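Local coordinates for choline binding protein PCPA (Streptococcus pneumoniae, PDB 4CP6) that probably attaches to choline on the pneumococcal cell wall, displays a leucine-rich repeat domain and is studied as a vaccine antigen, at residues A[164-178]-A[189-202]. Sequence-based numbering, arbitrary orientation. Where two conformers were deposited one is given.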
loop_
_atom_site.group_PDB
_atom_site.type_symbol
_atom_site.label_atom_id
_atom_site.label_comp_id
_atom_site.label_asym_id
_atom_site.label_seq_id
_atom_site.Cartn_x
_atom_site.Cartn_y
_atom_site.Cartn_z
ATOM N N LEU A 164 11.902 1.716 -9.786
ATOM C CA LEU A 164 12.374 0.430 -9.247
ATOM C C LEU A 164 11.816 -0.719 -10.097
ATOM O O LEU A 164 10.604 -0.884 -10.215
ATOM C CB LEU A 164 11.978 0.312 -7.764
ATOM C CG LEU A 164 12.402 -0.962 -7.050
ATOM C CD1 LEU A 164 13.956 -1.125 -7.009
ATOM C CD2 LEU A 164 11.797 -1.001 -5.669
ATOM N N LYS A 165 12.720 -1.462 -10.758
ATOM C CA LYS A 165 12.301 -2.526 -11.657
ATOM C C LYS A 165 12.685 -3.912 -11.156
ATOM O O LYS A 165 12.068 -4.888 -11.573
ATOM C CB LYS A 165 12.754 -2.294 -13.123
ATOM C CG LYS A 165 14.247 -2.343 -13.405
ATOM C CD LYS A 165 14.489 -2.534 -14.905
ATOM C CE LYS A 165 15.887 -3.015 -15.219
ATOM N NZ LYS A 165 16.046 -3.346 -16.664
ATOM N N LYS A 166 13.689 -4.019 -10.302
ATOM C CA LYS A 166 14.099 -5.314 -9.770
ATOM C C LYS A 166 14.411 -5.179 -8.302
ATOM O O LYS A 166 15.255 -4.367 -7.935
ATOM C CB LYS A 166 15.285 -5.893 -10.566
ATOM C CG LYS A 166 15.615 -7.341 -10.189
ATOM C CD LYS A 166 16.668 -7.917 -11.134
ATOM C CE LYS A 166 17.351 -9.125 -10.547
ATOM N NZ LYS A 166 18.317 -9.718 -11.509
ATOM N N LEU A 167 13.727 -5.947 -7.461
ATOM C CA LEU A 167 13.964 -5.936 -6.028
ATOM C C LEU A 167 14.004 -7.383 -5.642
ATOM O O LEU A 167 12.984 -8.070 -5.759
ATOM C CB LEU A 167 12.882 -5.175 -5.237
ATOM C CG LEU A 167 13.322 -4.914 -3.741
ATOM C CD1 LEU A 167 12.981 -3.524 -3.266
ATOM C CD2 LEU A 167 12.746 -5.935 -2.795
ATOM N N THR A 168 15.178 -7.865 -5.239
ATOM C CA THR A 168 15.353 -9.271 -4.887
ATOM C C THR A 168 16.030 -9.393 -3.533
ATOM O O THR A 168 16.519 -8.407 -2.973
ATOM C CB THR A 168 16.199 -9.988 -5.934
ATOM O OG1 THR A 168 17.471 -9.341 -6.021
ATOM C CG2 THR A 168 15.546 -10.026 -7.315
ATOM N N PHE A 169 16.039 -10.613 -2.998
ATOM C CA PHE A 169 16.596 -10.928 -1.692
ATOM C C PHE A 169 17.586 -12.032 -1.874
ATOM O O PHE A 169 17.268 -13.053 -2.500
ATOM C CB PHE A 169 15.471 -11.363 -0.721
ATOM C CG PHE A 169 14.328 -10.377 -0.645
ATOM C CD1 PHE A 169 14.396 -9.264 0.194
ATOM C CD2 PHE A 169 13.215 -10.524 -1.455
ATOM C CE1 PHE A 169 13.346 -8.336 0.229
ATOM C CE2 PHE A 169 12.170 -9.597 -1.419
ATOM C CZ PHE A 169 12.241 -8.520 -0.568
ATOM N N SER A 170 18.809 -11.819 -1.384
ATOM C CA SER A 170 19.880 -12.808 -1.459
ATOM C C SER A 170 19.437 -14.143 -0.841
ATOM O O SER A 170 18.501 -14.190 -0.014
ATOM C CB SER A 170 21.109 -12.280 -0.744
ATOM O OG SER A 170 21.602 -11.151 -1.455
ATOM N N SER A 171 20.142 -15.246 -1.245
ATOM C CA SER A 171 19.825 -16.578 -0.724
ATOM C C SER A 171 20.006 -16.615 0.787
ATOM O O SER A 171 20.792 -15.845 1.336
ATOM C CB SER A 171 20.694 -17.642 -1.387
ATOM O OG SER A 171 22.068 -17.364 -1.183
ATOM N N SER A 172 19.263 -17.478 1.462
ATOM C CA SER A 172 19.284 -17.634 2.905
ATOM C C SER A 172 18.846 -16.340 3.606
ATOM O O SER A 172 19.320 -16.039 4.701
ATOM C CB SER A 172 20.664 -18.057 3.411
ATOM O OG SER A 172 21.057 -19.292 2.824
ATOM N N SER A 173 17.848 -15.633 3.020
ATOM C CA SER A 173 17.325 -14.429 3.611
ATOM C C SER A 173 16.797 -14.660 5.020
ATOM O O SER A 173 16.147 -15.695 5.285
ATOM C CB SER A 173 16.173 -13.913 2.756
ATOM O OG SER A 173 15.584 -12.763 3.356
ATOM N N LYS A 174 17.036 -13.704 5.909
ATOM C CA LYS A 174 16.512 -13.703 7.274
ATOM C C LYS A 174 15.353 -12.686 7.405
ATOM O O LYS A 174 14.958 -12.355 8.528
ATOM C CB LYS A 174 17.616 -13.420 8.306
ATOM C CG LYS A 174 18.683 -14.536 8.365
ATOM C CD LYS A 174 19.810 -14.170 9.325
ATOM C CE LYS A 174 19.503 -14.362 10.790
ATOM N NZ LYS A 174 20.732 -14.231 11.625
ATOM N N LEU A 175 14.813 -12.217 6.252
ATOM C CA LEU A 175 13.774 -11.189 6.276
ATOM C C LEU A 175 12.506 -11.705 6.932
ATOM O O LEU A 175 11.932 -12.686 6.434
ATOM C CB LEU A 175 13.503 -10.692 4.882
ATOM C CG LEU A 175 12.452 -9.594 4.772
ATOM C CD1 LEU A 175 12.892 -8.320 5.506
ATOM C CD2 LEU A 175 12.170 -9.301 3.298
ATOM N N GLU A 176 12.098 -11.077 8.053
ATOM C CA GLU A 176 10.976 -11.602 8.807
ATOM C C GLU A 176 9.751 -10.696 8.777
ATOM O O GLU A 176 8.626 -11.193 8.956
ATOM C CB GLU A 176 11.462 -11.880 10.248
ATOM C CG GLU A 176 10.470 -12.570 11.159
ATOM C CD GLU A 176 9.514 -11.652 11.900
ATOM O OE1 GLU A 176 9.770 -10.428 11.960
ATOM O OE2 GLU A 176 8.479 -12.167 12.382
ATOM N N LEU A 177 9.980 -9.385 8.640
ATOM C CA LEU A 177 8.885 -8.427 8.714
ATOM C C LEU A 177 9.060 -7.366 7.653
ATOM O O LEU A 177 10.146 -6.777 7.537
ATOM C CB LEU A 177 8.839 -7.822 10.124
ATOM C CG LEU A 177 7.617 -6.906 10.428
ATOM C CD1 LEU A 177 7.430 -6.769 11.921
ATOM C CD2 LEU A 177 7.792 -5.501 9.849
ATOM N N ILE A 178 7.989 -7.094 6.900
ATOM C CA ILE A 178 7.964 -6.018 5.896
ATOM C C ILE A 178 6.794 -5.157 6.329
ATOM O O ILE A 178 5.652 -5.631 6.355
ATOM C CB ILE A 178 7.801 -6.498 4.447
ATOM C CG1 ILE A 178 8.812 -7.603 4.113
ATOM C CG2 ILE A 178 7.941 -5.293 3.520
ATOM C CD1 ILE A 178 8.670 -8.155 2.673
ATOM N N LEU A 189 7.766 -2.052 -11.073
ATOM C CA LEU A 189 8.127 -3.336 -10.466
ATOM C C LEU A 189 7.107 -4.404 -10.887
ATOM O O LEU A 189 5.954 -4.371 -10.466
ATOM C CB LEU A 189 8.126 -3.218 -8.937
ATOM C CG LEU A 189 8.644 -4.484 -8.190
ATOM C CD1 LEU A 189 10.137 -4.767 -8.469
ATOM C CD2 LEU A 189 8.392 -4.378 -6.705
ATOM N N GLU A 190 7.523 -5.335 -11.737
ATOM C CA GLU A 190 6.563 -6.297 -12.265
ATOM C C GLU A 190 6.426 -7.572 -11.454
ATOM O O GLU A 190 5.432 -8.292 -11.601
ATOM C CB GLU A 190 6.901 -6.645 -13.725
ATOM C CG GLU A 190 6.885 -5.405 -14.616
ATOM C CD GLU A 190 6.900 -5.654 -16.114
ATOM O OE1 GLU A 190 7.873 -6.266 -16.609
ATOM O OE2 GLU A 190 5.968 -5.180 -16.800
ATOM N N LYS A 191 7.395 -7.863 -10.605
ATOM C CA LYS A 191 7.320 -9.088 -9.805
ATOM C C LYS A 191 8.122 -8.935 -8.558
ATOM O O LYS A 191 9.029 -8.087 -8.489
ATOM C CB LYS A 191 7.799 -10.312 -10.624
ATOM C CG LYS A 191 9.268 -10.263 -11.056
ATOM C CD LYS A 191 9.605 -11.408 -12.022
ATOM C CE LYS A 191 11.103 -11.580 -12.203
ATOM N NZ LYS A 191 11.422 -12.524 -13.322
ATOM N N LEU A 192 7.799 -9.765 -7.560
ATOM C CA LEU A 192 8.472 -9.804 -6.273
ATOM C C LEU A 192 8.321 -11.223 -5.746
ATOM O O LEU A 192 7.260 -11.813 -5.937
ATOM C CB LEU A 192 7.778 -8.792 -5.303
ATOM C CG LEU A 192 8.347 -8.647 -3.903
ATOM C CD1 LEU A 192 9.719 -7.963 -3.935
ATOM C CD2 LEU A 192 7.404 -7.870 -3.021
ATOM N N THR A 193 9.361 -11.759 -5.077
ATOM C CA THR A 193 9.287 -13.055 -4.402
ATOM C C THR A 193 9.564 -12.860 -2.932
ATOM O O THR A 193 10.685 -12.454 -2.555
ATOM C CB THR A 193 10.289 -14.040 -4.964
ATOM O OG1 THR A 193 10.010 -14.224 -6.350
ATOM C CG2 THR A 193 10.201 -15.408 -4.255
ATOM N N LEU A 194 8.575 -13.204 -2.091
ATOM C CA LEU A 194 8.763 -13.110 -0.650
ATOM C C LEU A 194 9.589 -14.304 -0.152
ATOM O O LEU A 194 9.200 -15.454 -0.368
ATOM C CB LEU A 194 7.415 -13.059 0.110
ATOM C CG LEU A 194 6.494 -11.881 -0.223
ATOM C CD1 LEU A 194 5.185 -11.995 0.552
ATOM C CD2 LEU A 194 7.172 -10.547 0.107
ATOM N N PRO A 195 10.662 -14.051 0.599
ATOM C CA PRO A 195 11.456 -15.179 1.114
ATOM C C PRO A 195 10.656 -16.078 2.063
ATOM O O PRO A 195 9.656 -15.657 2.672
ATOM C CB PRO A 195 12.621 -14.507 1.844
ATOM C CG PRO A 195 12.786 -13.186 1.136
ATOM C CD PRO A 195 11.340 -12.759 0.826
ATOM N N LYS A 196 11.141 -17.316 2.227
ATOM C CA LYS A 196 10.540 -18.302 3.114
ATOM C C LYS A 196 10.479 -17.797 4.570
ATOM O O LYS A 196 9.580 -18.184 5.319
ATOM C CB LYS A 196 11.381 -19.599 3.027
ATOM C CG LYS A 196 11.009 -20.720 3.982
ATOM C CD LYS A 196 11.995 -21.908 3.883
ATOM C CE LYS A 196 11.647 -22.981 4.891
ATOM N NZ LYS A 196 11.869 -22.537 6.295
ATOM N N SER A 197 11.414 -16.922 4.963
ATOM C CA SER A 197 11.482 -16.433 6.336
ATOM C C SER A 197 10.409 -15.364 6.721
ATOM O O SER A 197 10.268 -15.048 7.906
ATOM C CB SER A 197 12.858 -15.802 6.559
ATOM O OG SER A 197 13.164 -14.914 5.493
ATOM N N VAL A 198 9.719 -14.771 5.716
ATOM C CA VAL A 198 8.789 -13.667 5.983
ATOM C C VAL A 198 7.597 -14.170 6.768
ATOM O O VAL A 198 6.883 -15.073 6.300
ATOM C CB VAL A 198 8.357 -12.947 4.693
ATOM C CG1 VAL A 198 7.360 -11.824 5.024
ATOM C CG2 VAL A 198 9.573 -12.373 3.951
ATOM N N LYS A 199 7.399 -13.587 7.969
ATOM C CA LYS A 199 6.299 -13.989 8.844
ATOM C C LYS A 199 5.206 -12.938 8.929
ATOM O O LYS A 199 4.050 -13.307 9.172
ATOM C CB LYS A 199 6.849 -14.262 10.249
ATOM C CG LYS A 199 5.826 -14.876 11.192
ATOM C CD LYS A 199 6.400 -15.158 12.568
ATOM C CE LYS A 199 5.336 -15.747 13.465
ATOM N NZ LYS A 199 5.878 -16.105 14.809
ATOM N N THR A 200 5.558 -11.641 8.792
ATOM C CA THR A 200 4.604 -10.558 9.003
ATOM C C THR A 200 4.715 -9.565 7.877
ATOM O O THR A 200 5.832 -9.151 7.519
ATOM C CB THR A 200 4.935 -9.886 10.340
ATOM O OG1 THR A 200 4.839 -10.865 11.379
ATOM C CG2 THR A 200 4.010 -8.699 10.662
ATOM N N LEU A 201 3.541 -9.143 7.365
ATOM C CA LEU A 201 3.407 -8.078 6.366
ATOM C C LEU A 201 2.496 -7.018 6.911
ATOM O O LEU A 201 1.404 -7.344 7.378
ATOM C CB LEU A 201 2.810 -8.593 5.034
ATOM C CG LEU A 201 3.625 -9.636 4.325
ATOM C CD1 LEU A 201 2.881 -10.155 3.108
ATOM C CD2 LEU A 201 5.004 -9.125 3.902
ATOM N N GLY A 202 2.930 -5.768 6.853
ATOM C CA GLY A 202 2.077 -4.673 7.286
ATOM C C GLY A 202 0.976 -4.413 6.275
ATOM O O GLY A 202 0.935 -5.018 5.195
HETATM O O HOH W 1 10.016 -5.431 -13.222
HETATM O O HOH W 2 10.650 -7.210 -11.231
HETATM O O HOH W 3 12.105 -10.711 -5.610
HETATM O O HOH W 4 11.842 -7.966 -8.738
HETATM O O HOH W 5 14.254 -17.210 3.821
#
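The carbonyl oxygen Glu-176 O is gripped by two successive amides. Lys-199 N lies 2.9 Å from it, tilted 30° out of the carbonyl plane, and Thr-200 N approaches nearly along the C=O axis. The parallel ladder continues with Ile-178 N giving to Thr-200 O and Gly-202 N giving to Ile-178 O (2.8 Å). Leu-177 and Thr-200 pack on one face of this ladder, Ile-178 and Leu-201 on the other. The Glu-176 chain bends at chi2 (-87°), which lays OE2 alongside Lys-199, 3.4 Å from Lys-199 CB. The charged ends do not touch.

The segments belong to neighbouring coils of a BspA-type leucine-rich repeat solenoid. Strands 177-178 and 200-201 are directly bonded, but strands 166-169 and 191-194 stand apart, their axes 6.9 Å at closest approach. Water fills in for the missing ladder. One water gives to Leu-167 O and accepts from Thr-193 N; another accepts from Leu-167 N and lies within bonding distance of Lys-191 O. Strand 166-169 bonds on its other side to strand 143-146.

Pro-195 lies over one face of the Phe-169 ring in a CH-pi contact, with Pro-195 CD 4.1 Å from the centroid. Thr-193 O sits at the ring edge. Phe-169 CG is anti to the carbonyl carbon (chi1 -53°), which turns the ring toward the proline. Ser-173 packs against Pro-195 CB and CG, and its OG accepts from Leu-175 N in an ST turn. Ser-197 OG is 2.7 Å from Leu-175 O.

Inside the coils, Leu-167 CD2 meets Leu-192 CD1 at 3.8 Å, the two side chains pointing the same way. Ile-178 CD1 reaches Leu-194 CD2, and Phe-183 touches both Ile-178 and Leu-192.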